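Peptidoglycan synthetase penicillin-binding protein 3 (Bifidobacterium adolescentis, PDB 4YE5) probably binds penicillin and is thought to cross-link peptidoglycan strands during cell-wall synthesis. Local coordinates at residues E48-Q60 against L110-T124. Numbering follows the deposited sequence.
Sequences ERYTIIGNPEQAQ and LSISGQYVVLKKDVT
Q60 ties a helix to a loop with a single nitrogen: its NE2 donates to L110 O at 2.9 Å and to I112 O at 2.8 Å, both acceptors lying close to the plane of the amide, which fixes the rotation of that group. Beside it the P56 ring wedges into the same loop, CG resting 3.7 Å from I112 CG1 and also touching V117 CG1, while E57 N donates a hydrogen bond to G114 O. A59 CB meets L110 CD2, and V91 of helix 87-99 packs against both residues. Next to this end, strands 50-54 and 117-123 pair antiparallel as the central and one outer strand of a three-stranded sheet, completed by 140-144, within the penicillin-binding protein dimerisation domain. Two irregularities interrupt the pairing. I52 O accepts from L119 N at 2.9 Å and, weakly, from K120 N, the signature of a classic beta bulge; D122 and V123 both face Y50 in a G1 bulge, where D122 takes positive phi (58°). With no side chain on G54, L119 CD1 and L110 CD2 pack directly against its backbone, L119 CD1 3.6 Å from G54 N. On the face shared by Y50, I52 and V123, the I52 and V123 side chains cross at about a right angle, CG1 to CG2 3.6 Å. I53, on the other face, sends CG2 to Y116 CD2, and its CD1 reaches V118 CG2. Bends at chi2 (-65°) and chi3 (-77°) bring the R49 guanidinium to D122, giving a salt bridge from NE to OD1 (3.1 Å) whose hydrogen bond is weak, with T124 CG2 over one guanidinium face. Further out, the Y50 hydroxyl donates to E48 OE2 at 2.6 Å, and R31 forms a salt bridge with the other oxygen of that carboxylate.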
loop_
_atom_site.group_PDB
_atom_site.type_symbol
_atom_site.label_atom_id
_atom_site.label_comp_id
_atom_site.label_asym_id
_atom_site.label_seq_id
_atom_site.Cartn_x
_atom_site.Cartn_y
_atom_site.Cartn_z
ATOM N N GLU A 48 20.098 11.895 -8.662
ATOM C CA GLU A 48 21.461 11.439 -8.914
ATOM C C GLU A 48 22.483 12.557 -8.729
ATOM O O GLU A 48 22.725 13.334 -9.645
ATOM C CB GLU A 48 21.603 10.817 -10.310
ATOM C CG GLU A 48 22.950 10.104 -10.487
ATOM C CD GLU A 48 23.280 9.771 -11.936
ATOM O OE1 GLU A 48 22.396 9.931 -12.800
ATOM O OE2 GLU A 48 24.430 9.356 -12.213
ATOM N N ARG A 49 23.061 12.636 -7.532
ATOM C CA ARG A 49 24.172 13.542 -7.240
ATOM C C ARG A 49 25.237 12.729 -6.506
ATOM O O ARG A 49 24.962 11.614 -6.042
ATOM C CB ARG A 49 23.725 14.708 -6.352
ATOM C CG ARG A 49 22.485 15.435 -6.840
ATOM C CD ARG A 49 22.708 16.134 -8.174
ATOM N NE ARG A 49 23.457 17.375 -8.010
ATOM C CZ ARG A 49 23.299 18.448 -8.777
ATOM N NH1 ARG A 49 22.417 18.430 -9.771
ATOM N NH2 ARG A 49 24.022 19.539 -8.547
ATOM N N TYR A 50 26.439 13.288 -6.383
ATOM C CA TYR A 50 27.567 12.541 -5.830
ATOM C C TYR A 50 28.385 13.344 -4.842
ATOM O O TYR A 50 28.518 14.563 -4.962
ATOM C CB TYR A 50 28.478 12.060 -6.959
ATOM C CG TYR A 50 27.807 11.078 -7.874
ATOM C CD1 TYR A 50 27.793 9.727 -7.567
ATOM C CD2 TYR A 50 27.181 11.494 -9.040
ATOM C CE1 TYR A 50 27.175 8.814 -8.387
ATOM C CE2 TYR A 50 26.552 10.573 -9.881
ATOM C CZ TYR A 50 26.557 9.232 -9.544
ATOM O OH TYR A 50 25.950 8.286 -10.359
ATOM N N THR A 51 28.939 12.661 -3.851
ATOM C CA THR A 51 30.005 13.270 -3.071
ATOM C C THR A 51 31.331 12.726 -3.600
ATOM O O THR A 51 31.491 11.509 -3.753
ATOM C CB THR A 51 29.855 12.976 -1.567
ATOM O OG1 THR A 51 28.569 13.435 -1.123
ATOM C CG2 THR A 51 30.915 13.711 -0.784
ATOM N N ILE A 52 32.264 13.620 -3.913
ATOM C CA ILE A 52 33.570 13.200 -4.418
ATOM C C ILE A 52 34.531 13.055 -3.246
ATOM O O ILE A 52 34.746 14.005 -2.481
ATOM C CB ILE A 52 34.135 14.188 -5.459
ATOM C CG1 ILE A 52 33.184 14.302 -6.660
ATOM C CG2 ILE A 52 35.553 13.761 -5.922
ATOM C CD1 ILE A 52 32.818 12.951 -7.283
ATOM N N ILE A 53 35.085 11.853 -3.104
ATOM C CA ILE A 53 35.944 11.506 -1.978
ATOM C C ILE A 53 37.379 11.297 -2.438
ATOM O O ILE A 53 37.617 10.663 -3.463
ATOM C CB ILE A 53 35.459 10.188 -1.306
ATOM C CG1 ILE A 53 33.991 10.303 -0.855
ATOM C CG2 ILE A 53 36.374 9.800 -0.136
ATOM C CD1 ILE A 53 33.730 11.428 0.157
ATOM N N GLY A 54 38.335 11.822 -1.678
ATOM C CA GLY A 54 39.737 11.504 -1.897
ATOM C C GLY A 54 40.311 10.607 -0.804
ATOM O O GLY A 54 39.837 10.606 0.338
ATOM N N ASN A 55 41.319 9.823 -1.172
ATOM C CA ASN A 55 42.099 9.018 -0.236
ATOM C C ASN A 55 43.495 9.641 -0.099
ATOM O O ASN A 55 44.380 9.400 -0.928
ATOM C CB ASN A 55 42.194 7.578 -0.750
ATOM C CG ASN A 55 42.971 6.648 0.185
ATOM O OD1 ASN A 55 43.896 7.059 0.877
ATOM N ND2 ASN A 55 42.594 5.370 0.190
ATOM N N PRO A 56 43.701 10.433 0.967
ATOM C CA PRO A 56 44.942 11.205 1.132
ATOM C C PRO A 56 46.215 10.370 1.028
ATOM O O PRO A 56 47.143 10.754 0.324
ATOM C CB PRO A 56 44.790 11.818 2.525
ATOM C CG PRO A 56 43.288 11.920 2.714
ATOM C CD PRO A 56 42.747 10.671 2.071
ATOM N N GLU A 57 46.260 9.219 1.683
ATOM C CA GLU A 57 47.508 8.459 1.668
ATOM C C GLU A 57 47.796 7.830 0.297
ATOM O O GLU A 57 48.949 7.745 -0.106
ATOM C CB GLU A 57 47.564 7.426 2.803
ATOM C CG GLU A 57 46.736 6.184 2.606
ATOM C CD GLU A 57 47.121 5.079 3.584
ATOM O OE1 GLU A 57 46.869 3.894 3.279
ATOM O OE2 GLU A 57 47.685 5.401 4.654
ATOM N N GLN A 58 46.747 7.409 -0.421
ATOM C CA GLN A 58 46.931 6.960 -1.799
ATOM C C GLN A 58 47.304 8.114 -2.715
ATOM O O GLN A 58 48.089 7.929 -3.637
ATOM C CB GLN A 58 45.689 6.255 -2.350
ATOM C CG GLN A 58 45.330 4.956 -1.649
ATOM C CD GLN A 58 46.511 4.030 -1.489
ATOM O OE1 GLN A 58 47.309 3.856 -2.407
ATOM N NE2 GLN A 58 46.631 3.424 -0.308
ATOM N N ALA A 59 46.732 9.297 -2.482
ATOM C CA ALA A 59 47.110 10.473 -3.272
ATOM C C ALA A 59 48.591 10.798 -3.078
ATOM O O ALA A 59 49.303 11.137 -4.031
ATOM C CB ALA A 59 46.249 11.678 -2.904
ATOM N N GLN A 60 49.060 10.669 -1.841
ATOM C CA GLN A 60 50.454 11.007 -1.521
ATOM C C GLN A 60 51.422 10.044 -2.178
ATOM O O GLN A 60 52.518 10.435 -2.539
ATOM C CB GLN A 60 50.659 11.047 0.008
ATOM C CG GLN A 60 49.896 12.193 0.666
ATOM C CD GLN A 60 49.651 11.988 2.148
ATOM O OE1 GLN A 60 50.474 11.403 2.859
ATOM N NE2 GLN A 60 48.506 12.470 2.624
ATOM N N LEU A 110 44.394 16.748 0.631
ATOM C CA LEU A 110 44.942 15.434 0.283
ATOM C C LEU A 110 46.266 15.171 0.997
ATOM O O LEU A 110 46.860 14.093 0.869
ATOM C CB LEU A 110 45.111 15.317 -1.237
ATOM C CG LEU A 110 43.787 15.223 -2.011
ATOM C CD1 LEU A 110 44.018 15.412 -3.508
ATOM C CD2 LEU A 110 43.096 13.888 -1.732
ATOM N N SER A 111 46.724 16.169 1.743
ATOM C CA SER A 111 47.993 16.079 2.452
ATOM C C SER A 111 47.794 15.720 3.922
ATOM O O SER A 111 48.762 15.649 4.680
ATOM C CB SER A 111 48.766 17.388 2.333
ATOM O OG SER A 111 49.395 17.498 1.066
ATOM N N ILE A 112 46.546 15.489 4.322
ATOM C CA ILE A 112 46.269 15.035 5.687
ATOM C C ILE A 112 46.522 13.537 5.847
ATOM O O ILE A 112 46.951 12.857 4.914
ATOM C CB ILE A 112 44.828 15.331 6.128
ATOM C CG1 ILE A 112 43.841 14.412 5.402
ATOM C CG2 ILE A 112 44.486 16.800 5.910
ATOM C CD1 ILE A 112 42.436 14.484 5.961
ATOM N N SER A 113 46.255 13.027 7.043
ATOM C CA SER A 113 46.478 11.621 7.328
ATOM C C SER A 113 45.177 10.855 7.154
ATOM O O SER A 113 44.090 11.424 7.245
ATOM C CB SER A 113 47.006 11.442 8.755
ATOM O OG SER A 113 45.993 11.756 9.700
ATOM N N GLY A 114 45.281 9.558 6.910
ATOM C CA GLY A 114 44.089 8.743 6.771
ATOM C C GLY A 114 43.798 8.378 5.328
ATOM O O GLY A 114 44.543 8.729 4.413
ATOM N N GLN A 115 42.690 7.679 5.129
ATOM C CA GLN A 115 42.338 7.157 3.822
ATOM C C GLN A 115 41.069 7.794 3.303
ATOM O O GLN A 115 40.480 7.311 2.342
ATOM C CB GLN A 115 42.155 5.642 3.901
ATOM C CG GLN A 115 43.400 4.906 4.362
ATOM C CD GLN A 115 43.498 3.517 3.771
ATOM O OE1 GLN A 115 44.227 3.292 2.803
ATOM N NE2 GLN A 115 42.752 2.577 4.341
ATOM N N TYR A 116 40.645 8.885 3.936
ATOM C CA TYR A 116 39.340 9.463 3.634
ATOM C C TYR A 116 39.295 10.981 3.818
ATOM O O TYR A 116 39.735 11.506 4.842
ATOM C CB TYR A 116 38.285 8.810 4.520
ATOM C CG TYR A 116 36.885 9.332 4.301
ATOM C CD1 TYR A 116 36.409 10.432 5.012
ATOM C CD2 TYR A 116 36.039 8.721 3.401
ATOM C CE1 TYR A 116 35.127 10.910 4.819
ATOM C CE2 TYR A 116 34.744 9.191 3.201
ATOM C CZ TYR A 116 34.302 10.286 3.910
ATOM O OH TYR A 116 33.024 10.752 3.710
ATOM N N VAL A 117 38.756 11.678 2.820
ATOM C CA VAL A 117 38.510 13.121 2.915
ATOM C C VAL A 117 37.455 13.520 1.880
ATOM O O VAL A 117 37.497 13.066 0.742
ATOM C CB VAL A 117 39.820 13.973 2.778
ATOM C CG1 VAL A 117 40.381 13.954 1.349
ATOM C CG2 VAL A 117 39.580 15.412 3.220
ATOM N N VAL A 118 36.478 14.327 2.284
ATOM C CA VAL A 118 35.513 14.858 1.328
ATOM C C VAL A 118 36.175 15.968 0.533
ATOM O O VAL A 118 36.786 16.867 1.111
ATOM C CB VAL A 118 34.251 15.429 2.010
ATOM C CG1 VAL A 118 33.355 16.092 0.969
ATOM C CG2 VAL A 118 33.508 14.336 2.729
ATOM N N LEU A 119 36.077 15.900 -0.792
ATOM C CA LEU A 119 36.675 16.927 -1.640
ATOM C C LEU A 119 35.608 17.888 -2.132
ATOM O O LEU A 119 35.848 19.092 -2.244
ATOM C CB LEU A 119 37.398 16.305 -2.833
ATOM C CG LEU A 119 38.566 15.386 -2.480
ATOM C CD1 LEU A 119 39.070 14.687 -3.743
ATOM C CD2 LEU A 119 39.680 16.176 -1.800
ATOM N N LYS A 120 34.435 17.348 -2.447
ATOM C CA LYS A 120 33.309 18.171 -2.874
ATOM C C LYS A 120 31.995 17.417 -2.764
ATOM O O LYS A 120 31.914 16.237 -3.125
ATOM C CB LYS A 120 33.500 18.673 -4.305
ATOM C CG LYS A 120 32.552 19.804 -4.663
ATOM C CD LYS A 120 32.835 20.376 -6.031
ATOM C CE LYS A 120 31.849 21.501 -6.340
ATOM N NZ LYS A 120 32.103 22.111 -7.673
ATOM N N LYS A 121 30.973 18.108 -2.263
ATOM C CA LYS A 121 29.639 17.540 -2.107
ATOM C C LYS A 121 28.765 17.948 -3.280
ATOM O O LYS A 121 29.054 18.945 -3.947
ATOM C CB LYS A 121 28.984 18.069 -0.824
ATOM C CG LYS A 121 29.745 17.764 0.452
ATOM C CD LYS A 121 28.963 18.221 1.673
ATOM C CE LYS A 121 29.801 18.119 2.936
ATOM N NZ LYS A 121 29.020 18.554 4.133
ATOM N N ASP A 122 27.702 17.181 -3.523
ATOM C CA ASP A 122 26.640 17.587 -4.441
ATOM C C ASP A 122 27.107 17.879 -5.887
ATOM O O ASP A 122 26.674 18.851 -6.513
ATOM C CB ASP A 122 25.919 18.806 -3.841
ATOM C CG ASP A 122 24.692 19.207 -4.622
ATOM O OD1 ASP A 122 23.948 18.308 -5.057
ATOM O OD2 ASP A 122 24.494 20.420 -4.829
ATOM N N VAL A 123 27.994 17.047 -6.425
ATOM C CA VAL A 123 28.413 17.221 -7.815
ATOM C C VAL A 123 27.514 16.422 -8.765
ATOM O O VAL A 123 26.871 15.434 -8.368
ATOM C CB VAL A 123 29.914 16.854 -8.052
ATOM C CG1 VAL A 123 30.795 17.359 -6.896
ATOM C CG2 VAL A 123 30.071 15.373 -8.226
ATOM N N THR A 124 27.476 16.854 -10.021
ATOM C CA THR A 124 26.609 16.249 -11.031
ATOM C C THR A 124 27.195 14.976 -11.618
ATOM O O THR A 124 28.405 14.747 -11.544
ATOM C CB THR A 124 26.388 17.214 -12.195
ATOM O OG1 THR A 124 27.654 17.501 -12.800
ATOM C CG2 THR A 124 25.745 18.517 -11.695
#